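RNase NGR3 (Nicotiana glutinosa, PDB 1VD3) probably cleaves RNA as an endoribonuclease of the T2 family, and binds uridine 2'-monophosphate in the pocket of this structure. Local coordinates at residues A[96-101]-A[110-115]; A[64-69]-A[89-94]; A[164-169]-A[202-207]. All blocks are in the same frame, centred on the assembly; numbering follows the deposited sequence.

Contact 1: residues A[96-101]-A[110-115]; sequences HEWLKH and RAYFQA. With U2P (phosphoric acid mono-[2-(2,4-dioxo-3,4-dihydro-2H-pyrimidin-1-yl)-4-hydroxy-5-hydroxymethyl-tetrahydro-furan-3-yl] ester), chain B.
Trp98 turns the edge of its six-membered ring toward the face of Tyr112 in an offset edge-to-face pair, with centroids 5.7 Å apart and planes at 66°. The touching rim is CE3 and CZ3: Trp98 CE3 lies 3.8 Å from Tyr112 CD2, while Trp98 CZ3 also packs on Tyr112 CB. Phe113 closes the patch with CZ, 4.0 Å from Trp98 CB. Tyr112 CG stands anti to the backbone N (chi1 179°), which carries the ring across the interface until OH reaches within 3.7 Å of His101 CB. A tyrosine suits this place because its ring packs on tryptophan while its buried hydroxyl is satisfied by a hydrogen bond with Leu45 O. Farther along helix 91-102, His101 NE2 donates to U2P O2P over 2.5 Å in a nearly straight bond, and Lys100 NZ grips the same oxygen at 3.0 Å. These residues and Glu97, probably catalytic with His101 as in other T2 ribonucleases, line the phosphate pocket. Glu97 OE2 is held by Trp46 NE1. The axes of 96-101 and 110-115 cross at 112° and come within 11.4 Å, on helices 91-102 and 109-123, with strand 41-48 supplying Leu45, Trp46 and the ligand-binding His43 alongside.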
loop_
_atom_site.group_PDB
_atom_site.type_symbol
_atom_site.label_atom_id
_atom_site.label_comp_id
_atom_site.label_asym_id
_atom_site.label_seq_id
_atom_site.Cartn_x
_atom_site.Cartn_y
_atom_site.Cartn_z
ATOM N N HIS A 96 -5.864 12.729 -4.558
ATOM C CA HIS A 96 -4.522 12.732 -5.113
ATOM C C HIS A 96 -4.192 11.430 -5.839
ATOM O O HIS A 96 -3.684 11.453 -6.957
ATOM C CB HIS A 96 -3.497 12.959 -4.002
ATOM C CG HIS A 96 -2.089 12.671 -4.418
ATOM N ND1 HIS A 96 -1.403 13.458 -5.318
ATOM C CD2 HIS A 96 -1.246 11.670 -4.074
ATOM C CE1 HIS A 96 -0.198 12.955 -5.512
ATOM N NE2 HIS A 96 -0.077 11.869 -4.767
ATOM N N GLU A 97 -4.458 10.297 -5.193
ATOM C CA GLU A 97 -4.174 9.005 -5.804
ATOM C C GLU A 97 -5.045 8.787 -7.039
ATOM O O GLU A 97 -4.582 8.246 -8.043
ATOM C CB GLU A 97 -4.384 7.877 -4.788
ATOM C CG GLU A 97 -3.332 7.860 -3.679
ATOM C CD GLU A 97 -1.928 7.581 -4.201
ATOM O OE1 GLU A 97 -0.988 8.314 -3.824
ATOM O OE2 GLU A 97 -1.757 6.618 -4.979
ATOM N N TRP A 98 -6.302 9.216 -6.968
ATOM C CA TRP A 98 -7.205 9.073 -8.109
ATOM C C TRP A 98 -6.704 9.886 -9.303
ATOM O O TRP A 98 -6.578 9.371 -10.412
ATOM C CB TRP A 98 -8.623 9.537 -7.756
ATOM C CG TRP A 98 -9.489 9.712 -8.980
ATOM C CD1 TRP A 98 -9.944 10.890 -9.502
ATOM C CD2 TRP A 98 -9.909 8.685 -9.888
ATOM N NE1 TRP A 98 -10.613 10.661 -10.682
ATOM C CE2 TRP A 98 -10.608 9.317 -10.943
ATOM C CE3 TRP A 98 -9.760 7.292 -9.916
ATOM C CZ2 TRP A 98 -11.154 8.604 -12.017
ATOM C CZ3 TRP A 98 -10.302 6.582 -10.984
ATOM C CH2 TRP A 98 -10.992 7.241 -12.021
ATOM N N LEU A 99 -6.419 11.161 -9.076
ATOM C CA LEU A 99 -5.951 12.025 -10.158
ATOM C C LEU A 99 -4.621 11.587 -10.760
ATOM O O LEU A 99 -4.474 11.509 -11.982
ATOM C CB LEU A 99 -5.828 13.469 -9.662
ATOM C CG LEU A 99 -7.137 14.214 -9.385
ATOM C CD1 LEU A 99 -6.837 15.575 -8.771
ATOM C CD2 LEU A 99 -7.915 14.373 -10.682
ATOM N N LYS A 100 -3.662 11.286 -9.894
ATOM C CA LYS A 100 -2.329 10.897 -10.327
ATOM C C LYS A 100 -2.222 9.499 -10.915
ATOM O O LYS A 100 -1.523 9.291 -11.908
ATOM C CB LYS A 100 -1.346 11.021 -9.159
ATOM C CG LYS A 100 0.094 10.698 -9.537
ATOM C CD LYS A 100 1.045 10.969 -8.392
ATOM C CE LYS A 100 2.483 10.687 -8.809
ATOM N NZ LYS A 100 3.438 10.858 -7.688
ATOM N N HIS A 101 -2.921 8.547 -10.310
ATOM C CA HIS A 101 -2.856 7.162 -10.757
ATOM C C HIS A 101 -4.173 6.608 -11.289
ATOM O O HIS A 101 -4.200 5.941 -12.321
ATOM C CB HIS A 101 -2.372 6.290 -9.600
ATOM C CG HIS A 101 -0.996 6.633 -9.119
ATOM N ND1 HIS A 101 0.133 6.397 -9.872
ATOM C CD2 HIS A 101 -0.567 7.182 -7.959
ATOM C CE1 HIS A 101 1.199 6.782 -9.195
ATOM N NE2 HIS A 101 0.802 7.262 -8.030
ATOM N N ARG A 110 -15.286 4.248 -9.125
ATOM C CA ARG A 110 -15.675 3.275 -8.114
ATOM C C ARG A 110 -14.926 1.949 -8.269
ATOM O O ARG A 110 -14.563 1.312 -7.278
ATOM C CB ARG A 110 -17.187 3.035 -8.155
ATOM C CG ARG A 110 -17.683 2.189 -7.001
ATOM C CD ARG A 110 -19.188 1.957 -7.067
ATOM N NE ARG A 110 -19.615 1.046 -6.010
ATOM C CZ ARG A 110 -19.931 1.416 -4.772
ATOM N NH1 ARG A 110 -19.884 2.696 -4.413
ATOM N NH2 ARG A 110 -20.283 0.495 -3.886
ATOM N N ALA A 111 -14.683 1.544 -9.513
ATOM C CA ALA A 111 -13.986 0.291 -9.786
ATOM C C ALA A 111 -12.555 0.367 -9.280
ATOM O O ALA A 111 -12.012 -0.619 -8.779
ATOM C CB ALA A 111 -13.993 -0.001 -11.288
ATOM N N TYR A 112 -11.953 1.546 -9.421
ATOM C CA TYR A 112 -10.581 1.775 -8.976
ATOM C C TYR A 112 -10.466 1.595 -7.465
ATOM O O TYR A 112 -9.603 0.869 -6.970
ATOM C CB TYR A 112 -10.135 3.197 -9.350
ATOM C CG TYR A 112 -8.724 3.538 -8.912
ATOM C CD1 TYR A 112 -7.614 3.006 -9.575
ATOM C CD2 TYR A 112 -8.503 4.372 -7.822
ATOM C CE1 TYR A 112 -6.316 3.299 -9.155
ATOM C CE2 TYR A 112 -7.214 4.671 -7.392
ATOM C CZ TYR A 112 -6.126 4.129 -8.060
ATOM O OH TYR A 112 -4.858 4.408 -7.618
ATOM N N PHE A 113 -11.329 2.270 -6.719
ATOM C CA PHE A 113 -11.258 2.143 -5.271
ATOM C C PHE A 113 -11.684 0.763 -4.769
ATOM O O PHE A 113 -11.097 0.234 -3.824
ATOM C CB PHE A 113 -12.067 3.262 -4.612
ATOM C CG PHE A 113 -11.411 4.605 -4.729
ATOM C CD1 PHE A 113 -11.724 5.464 -5.774
ATOM C CD2 PHE A 113 -10.422 4.983 -3.824
ATOM C CE1 PHE A 113 -11.054 6.686 -5.920
ATOM C CE2 PHE A 113 -9.748 6.199 -3.961
ATOM C CZ PHE A 113 -10.067 7.051 -5.013
ATOM N N GLN A 114 -12.678 0.165 -5.417
ATOM C CA GLN A 114 -13.138 -1.160 -5.009
ATOM C C GLN A 114 -12.017 -2.174 -5.244
ATOM O O GLN A 114 -11.795 -3.065 -4.434
ATOM C CB GLN A 114 -14.374 -1.567 -5.810
ATOM C CG GLN A 114 -14.999 -2.867 -5.341
ATOM C CD GLN A 114 -15.657 -2.732 -3.982
ATOM O OE1 GLN A 114 -16.620 -1.983 -3.820
ATOM N NE2 GLN A 114 -15.139 -3.457 -2.996
ATOM N N ALA A 115 -11.313 -2.023 -6.357
ATOM C CA ALA A 115 -10.205 -2.910 -6.684
ATOM C C ALA A 115 -9.158 -2.862 -5.573
ATOM O O ALA A 115 -8.709 -3.896 -5.092
ATOM C CB ALA A 115 -9.576 -2.498 -8.015
HETATM O "O5'" U2P B . 8.550 7.456 -2.563
HETATM C "C5'" U2P B . 8.277 7.695 -3.965
HETATM C "C4'" U2P B . 6.870 8.288 -4.132
HETATM O "O4'" U2P B . 6.593 8.504 -5.596
HETATM C "C1'" U2P B . 5.399 7.758 -6.168
HETATM N N1 U2P B . 5.696 6.704 -7.234
HETATM C C6 U2P B . 6.843 5.984 -7.006
HETATM C C5 U2P B . 7.160 4.812 -7.741
HETATM C C4 U2P B . 6.235 4.394 -8.818
HETATM O O4 U2P B . 6.378 3.343 -9.434
HETATM N N3 U2P B . 5.157 5.294 -9.093
HETATM C C2 U2P B . 4.843 6.467 -8.365
HETATM O O2 U2P B . 3.920 7.175 -8.713
HETATM C "C2'" U2P B . 4.649 7.425 -4.859
HETATM O "O2'" U2P B . 3.809 8.526 -4.400
HETATM P P U2P B . 2.389 8.932 -4.942
HETATM O O1P U2P B . 1.570 10.090 -4.689
HETATM O O2P U2P B . 2.240 8.419 -6.339
HETATM O O3P U2P B . 1.559 8.009 -4.189
HETATM C "C3'" U2P B . 5.761 7.257 -3.810
HETATM O "O3'" U2P B . 5.183 7.531 -2.480
#

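Contact 2: residues A[64-69]-A[89-94]; sequences LDESEI and DGVRFW
Leu64 reaches with CD2 onto the first turn of helix 91-102, which opens with an Asx turn at Asp89 and has Gly90 at its N-cap. CD2 is 4.0 Å from Trp94 CB and equally far from Val91 O; with CG anti to the backbone N (chi1 -179°), the leucine branch is carried onto this turn between Val91 O and Trp94 CB, which suits a compact apolar group. Farther out, where solvent begins, Glu66 lays its extended chain across Val91 at about a right angle, so that OE2 rests 3.7 Å from CG1. This is van der Waals packing, and at the surface the carboxylate can still be hydrated. Outside this first shell, helix 109-123 covers Leu64 through Phe113, while Trp94 is fixed by a hydrogen bond from NE1 to Trp80 O and packs on helix 73-79. Gly90 suits its place doubly: its backbone angles call for glycine, and a side chain would run into Trp94 CZ2. The loop 64-69 has a brace of its own, Ser67 OG donating to the syn side of Asp65 OD1 at 2.6 Å. At the helix start, Asp89 OD1 receives Val91 N at 2.8 Å, the N-H coming from above the carboxylate plane.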
loop_
_atom_site.group_PDB
_atom_site.type_symbol
_atom_site.label_atom_id
_atom_site.label_comp_id
_atom_site.label_asym_id
_atom_site.label_seq_id
_atom_site.Cartn_x
_atom_site.Cartn_y
_atom_site.Cartn_z
ATOM N N LEU A 64 -12.006 13.974 -8.160
ATOM C CA LEU A 64 -12.624 12.883 -7.418
ATOM C C LEU A 64 -14.048 13.234 -7.013
ATOM O O LEU A 64 -14.282 14.252 -6.359
ATOM C CB LEU A 64 -11.817 12.570 -6.155
ATOM C CG LEU A 64 -12.356 11.419 -5.299
ATOM C CD1 LEU A 64 -12.056 10.098 -5.994
ATOM C CD2 LEU A 64 -11.714 11.440 -3.922
ATOM N N ASP A 65 -14.997 12.390 -7.404
ATOM C CA ASP A 65 -16.397 12.593 -7.054
ATOM C C ASP A 65 -16.757 11.617 -5.943
ATOM O O ASP A 65 -17.014 10.440 -6.190
ATOM C CB ASP A 65 -17.308 12.366 -8.265
ATOM C CG ASP A 65 -18.781 12.340 -7.886
ATOM O OD1 ASP A 65 -19.184 13.128 -7.009
ATOM O OD2 ASP A 65 -19.537 11.537 -8.469
ATOM N N GLU A 66 -16.762 12.127 -4.716
ATOM C CA GLU A 66 -17.062 11.335 -3.530
ATOM C C GLU A 66 -18.405 10.628 -3.564
ATOM O O GLU A 66 -18.560 9.555 -2.979
ATOM C CB GLU A 66 -17.021 12.228 -2.296
ATOM C CG GLU A 66 -15.720 12.958 -2.109
ATOM C CD GLU A 66 -15.796 13.941 -0.969
ATOM O OE1 GLU A 66 -16.158 13.515 0.148
ATOM O OE2 GLU A 66 -15.499 15.134 -1.194
ATOM N N SER A 67 -19.381 11.231 -4.231
ATOM C CA SER A 67 -20.705 10.635 -4.307
ATOM C C SER A 67 -20.650 9.229 -4.894
ATOM O O SER A 67 -21.433 8.362 -4.515
ATOM C CB SER A 67 -21.642 11.509 -5.150
ATOM O OG SER A 67 -21.234 11.557 -6.509
ATOM N N GLU A 68 -19.715 9.000 -5.811
ATOM C CA GLU A 68 -19.586 7.693 -6.448
ATOM C C GLU A 68 -19.051 6.593 -5.540
ATOM O O GLU A 68 -19.219 5.408 -5.828
ATOM C CB GLU A 68 -18.696 7.803 -7.687
ATOM C CG GLU A 68 -19.321 8.592 -8.818
ATOM C CD GLU A 68 -18.363 8.817 -9.968
ATOM O OE1 GLU A 68 -17.734 7.839 -10.421
ATOM O OE2 GLU A 68 -18.244 9.971 -10.422
ATOM N N ILE A 69 -18.398 6.981 -4.448
ATOM C CA ILE A 69 -17.840 6.005 -3.518
ATOM C C ILE A 69 -18.335 6.261 -2.096
ATOM O O ILE A 69 -17.757 5.772 -1.130
ATOM C CB ILE A 69 -16.295 6.050 -3.528
ATOM C CG1 ILE A 69 -15.812 7.460 -3.181
ATOM C CG2 ILE A 69 -15.769 5.632 -4.897
ATOM C CD1 ILE A 69 -14.300 7.570 -3.022
ATOM N N ASP A 89 -9.587 13.622 6.843
ATOM C CA ASP A 89 -10.495 12.501 6.629
ATOM C C ASP A 89 -9.998 11.545 5.550
ATOM O O ASP A 89 -10.544 10.452 5.387
ATOM C CB ASP A 89 -11.899 12.999 6.263
ATOM C CG ASP A 89 -11.897 13.958 5.088
ATOM O OD1 ASP A 89 -10.961 13.905 4.266
ATOM O OD2 ASP A 89 -12.849 14.760 4.977
ATOM N N GLY A 90 -8.972 11.963 4.815
ATOM C CA GLY A 90 -8.412 11.121 3.767
ATOM C C GLY A 90 -8.818 11.474 2.348
ATOM O O GLY A 90 -8.191 11.018 1.386
ATOM N N VAL A 91 -9.858 12.290 2.208
ATOM C CA VAL A 91 -10.347 12.685 0.891
ATOM C C VAL A 91 -9.278 13.315 0.009
ATOM O O VAL A 91 -9.238 13.061 -1.195
ATOM C CB VAL A 91 -11.542 13.654 1.007
ATOM C CG1 VAL A 91 -11.996 14.099 -0.377
ATOM C CG2 VAL A 91 -12.686 12.967 1.737
ATOM N N ARG A 92 -8.418 14.141 0.597
ATOM C CA ARG A 92 -7.353 14.779 -0.172
ATOM C C ARG A 92 -6.427 13.714 -0.740
ATOM O O ARG A 92 -6.062 13.750 -1.916
ATOM C CB ARG A 92 -6.533 15.734 0.706
ATOM C CG ARG A 92 -5.295 16.279 -0.003
ATOM C CD ARG A 92 -4.385 17.097 0.909
ATOM N NE ARG A 92 -4.943 18.405 1.244
ATOM C CZ ARG A 92 -4.290 19.339 1.933
ATOM N NH1 ARG A 92 -3.056 19.109 2.362
ATOM N NH2 ARG A 92 -4.873 20.502 2.197
ATOM N N PHE A 93 -6.045 12.770 0.113
ATOM C CA PHE A 93 -5.156 11.686 -0.279
ATOM C C PHE A 93 -5.800 10.815 -1.359
ATOM O O PHE A 93 -5.148 10.443 -2.335
ATOM C CB PHE A 93 -4.801 10.852 0.955
ATOM C CG PHE A 93 -3.830 9.736 0.686
ATOM C CD1 PHE A 93 -2.789 9.896 -0.225
ATOM C CD2 PHE A 93 -3.928 8.538 1.386
ATOM C CE1 PHE A 93 -1.858 8.873 -0.435
ATOM C CE2 PHE A 93 -3.005 7.511 1.184
ATOM C CZ PHE A 93 -1.967 7.681 0.270
ATOM N N TRP A 94 -7.079 10.501 -1.191
ATOM C CA TRP A 94 -7.780 9.682 -2.177
ATOM C C TRP A 94 -7.922 10.446 -3.481
ATOM O O TRP A 94 -7.843 9.867 -4.566
ATOM C CB TRP A 94 -9.165 9.275 -1.667
ATOM C CG TRP A 94 -9.113 8.506 -0.387
ATOM C CD1 TRP A 94 -8.153 7.610 -0.007
ATOM C CD2 TRP A 94 -10.055 8.563 0.689
ATOM N NE1 TRP A 94 -8.435 7.112 1.239
ATOM C CE2 TRP A 94 -9.598 7.679 1.691
ATOM C CE3 TRP A 94 -11.244 9.274 0.904
ATOM C CZ2 TRP A 94 -10.284 7.489 2.893
ATOM C CZ3 TRP A 94 -11.928 9.084 2.099
ATOM C CH2 TRP A 94 -11.444 8.198 3.078
#

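Contact 3: residues A[164-169]-A[202-207]; sequences NVDTQG and KIEFPP
The two carboxylates of Asp166 and Glu204 meet by single oxygens, OD1 lying 2.8 Å from OE1, with their planes turned 62° apart. Neither group stacks over the other: Glu204 OE1 stands tilted well off the plane of Asp166, beside its OD1 end, and Glu204 OE2 is farther away, 3.7 Å from the same OD1. The side chains cross at about a right angle. Glu204 gets there by a straight chain, with CG anti to the backbone N (chi1 -179°) and the next torsion extended as well, so that it spans the distance from strand 202-205. Asp166 is short and comes from the turn that links strands 160-165 and 171-181 into a beta hairpin. That turn is type I, from Asp166 to Gly169, closed by Gly169 N bonding to Asp166 O at 2.7 Å; the positive phi of Gly169 is one that glycine accepts readily. Asp166 OD2 faces the turn, where it takes a weak bond from Gln168 N and a further one from Asn170 N. Glu204 OE2 accepts from Gly139 N, and OE1 has a weak bond from Gln172 NE2. Replacing Glu204 by an alanine would probably leave Gly139 N without its acceptor and open a gap beside Asp166 OD1, which the straight chain now fills. Both acids are buried, and the residue types suit the place through these backbone and amide donors more than through each other. Two acceptors so close would repel if both were fully charged. The surrounding N-H groups probably offset part of the charge, and one carboxylate may have a raised affinity for a proton.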
loop_
_atom_site.group_PDB
_atom_site.type_symbol
_atom_site.label_atom_id
_atom_site.label_comp_id
_atom_site.label_asym_id
_atom_site.label_seq_id
_atom_site.Cartn_x
_atom_site.Cartn_y
_atom_site.Cartn_z
ATOM N N ASN A 164 12.131 1.437 5.882
ATOM C CA ASN A 164 12.586 2.763 6.266
ATOM C C ASN A 164 13.185 2.591 7.661
ATOM O O ASN A 164 13.341 1.457 8.128
ATOM C CB ASN A 164 11.454 3.812 6.232
ATOM C CG ASN A 164 10.371 3.568 7.261
ATOM O OD1 ASN A 164 9.564 4.462 7.537
ATOM N ND2 ASN A 164 10.329 2.369 7.818
ATOM N N VAL A 165 13.530 3.685 8.330
ATOM C CA VAL A 165 14.150 3.574 9.648
ATOM C C VAL A 165 13.432 4.374 10.732
ATOM O O VAL A 165 13.049 5.520 10.511
ATOM C CB VAL A 165 15.619 4.039 9.587
ATOM C CG1 VAL A 165 16.281 3.871 10.947
ATOM C CG2 VAL A 165 16.367 3.246 8.519
ATOM N N ASP A 166 13.261 3.770 11.905
ATOM C CA ASP A 166 12.592 4.457 13.006
ATOM C C ASP A 166 13.586 5.295 13.801
ATOM O O ASP A 166 14.796 5.158 13.635
ATOM C CB ASP A 166 11.883 3.450 13.922
ATOM C CG ASP A 166 12.846 2.584 14.718
ATOM O OD1 ASP A 166 12.383 1.580 15.300
ATOM O OD2 ASP A 166 14.052 2.902 14.776
ATOM N N THR A 167 13.067 6.163 14.663
ATOM C CA THR A 167 13.899 7.038 15.483
ATOM C C THR A 167 15.018 6.306 16.224
ATOM O O THR A 167 16.065 6.890 16.511
ATOM C CB THR A 167 13.044 7.790 16.527
ATOM O OG1 THR A 167 12.277 6.845 17.283
ATOM C CG2 THR A 167 12.105 8.776 15.840
ATOM N N GLN A 168 14.795 5.033 16.531
ATOM C CA GLN A 168 15.777 4.231 17.253
ATOM C C GLN A 168 16.876 3.693 16.340
ATOM O O GLN A 168 17.858 3.116 16.808
ATOM C CB GLN A 168 15.078 3.068 17.958
ATOM C CG GLN A 168 13.970 3.497 18.910
ATOM C CD GLN A 168 13.213 2.319 19.503
ATOM O OE1 GLN A 168 12.269 2.500 20.275
ATOM N NE2 GLN A 168 13.623 1.106 19.144
ATOM N N GLY A 169 16.707 3.887 15.036
ATOM C CA GLY A 169 17.698 3.414 14.088
ATOM C C GLY A 169 17.417 2.015 13.572
ATOM O O GLY A 169 18.243 1.432 12.868
ATOM N N LYS A 202 17.712 -8.571 8.643
ATOM C CA LYS A 202 16.871 -8.599 9.842
ATOM C C LYS A 202 16.149 -7.262 9.949
ATOM O O LYS A 202 16.784 -6.209 9.932
ATOM C CB LYS A 202 17.734 -8.794 11.092
ATOM C CG LYS A 202 18.084 -10.234 11.412
ATOM C CD LYS A 202 16.958 -10.889 12.192
ATOM C CE LYS A 202 17.372 -12.246 12.734
ATOM N NZ LYS A 202 16.329 -12.819 13.633
ATOM N N ILE A 203 14.827 -7.298 10.075
ATOM C CA ILE A 203 14.073 -6.058 10.186
ATOM C C ILE A 203 13.008 -6.083 11.272
ATOM O O ILE A 203 12.640 -7.141 11.784
ATOM C CB ILE A 203 13.402 -5.678 8.847
ATOM C CG1 ILE A 203 12.434 -6.776 8.412
ATOM C CG2 ILE A 203 14.466 -5.441 7.782
ATOM C CD1 ILE A 203 11.648 -6.428 7.151
ATOM N N GLU A 204 12.521 -4.894 11.603
ATOM C CA GLU A 204 11.507 -4.721 12.626
ATOM C C GLU A 204 10.105 -4.637 12.032
ATOM O O GLU A 204 9.899 -4.065 10.957
ATOM C CB GLU A 204 11.807 -3.450 13.416
ATOM C CG GLU A 204 10.834 -3.155 14.546
ATOM C CD GLU A 204 11.159 -1.853 15.236
ATOM O OE1 GLU A 204 11.025 -0.788 14.593
ATOM O OE2 GLU A 204 11.559 -1.894 16.420
ATOM N N PHE A 205 9.152 -5.228 12.744
ATOM C CA PHE A 205 7.739 -5.228 12.366
ATOM C C PHE A 205 7.103 -4.596 13.607
ATOM O O PHE A 205 6.490 -5.284 14.427
ATOM C CB PHE A 205 7.263 -6.673 12.156
ATOM C CG PHE A 205 5.835 -6.799 11.705
ATOM C CD1 PHE A 205 5.212 -5.776 10.996
ATOM C CD2 PHE A 205 5.123 -7.971 11.950
ATOM C CE1 PHE A 205 3.900 -5.922 10.537
ATOM C CE2 PHE A 205 3.813 -8.128 11.497
ATOM C CZ PHE A 205 3.204 -7.096 10.787
ATOM N N PRO A 206 7.254 -3.266 13.754
ATOM C CA PRO A 206 6.752 -2.448 14.864
ATOM C C PRO A 206 5.264 -2.518 15.188
ATOM O O PRO A 206 4.410 -2.424 14.308
ATOM C CB PRO A 206 7.196 -1.039 14.478
ATOM C CG PRO A 206 7.102 -1.066 12.979
ATOM C CD PRO A 206 7.739 -2.403 12.658
ATOM N N PRO A 207 4.936 -2.694 16.477
ATOM C CA PRO A 207 3.543 -2.769 16.927
ATOM C C PRO A 207 2.961 -1.355 16.995
ATOM O O PRO A 207 3.695 -0.371 16.885
ATOM C CB PRO A 207 3.668 -3.398 18.307
ATOM C CG PRO A 207 4.957 -2.790 18.810
ATOM C CD PRO A 207 5.867 -2.911 17.602
#

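Contacts 1 and 2 share helix 91-102 and adjoin, their centres 9 Å apart: Leu64 CD1 packs on Phe113 CE1 at 3.6 Å, so the apolar layer runs on from one to the other. Contact 1 is the buried part, an aromatic core with phosphate-binding residues on the same helix; contact 2 is partly buried, grading from leucine and tryptophan to a solvent-facing glutamate of the loop 64-69, lying against the helix start. Contact 3 lies on the opposite side of the chain's centre, about 30 Å from contact 1 between centres, and joins a hairpin turn to a C-terminal strand. It is buried too, yet carries paired carboxylates instead of rings, and touches neither of the others.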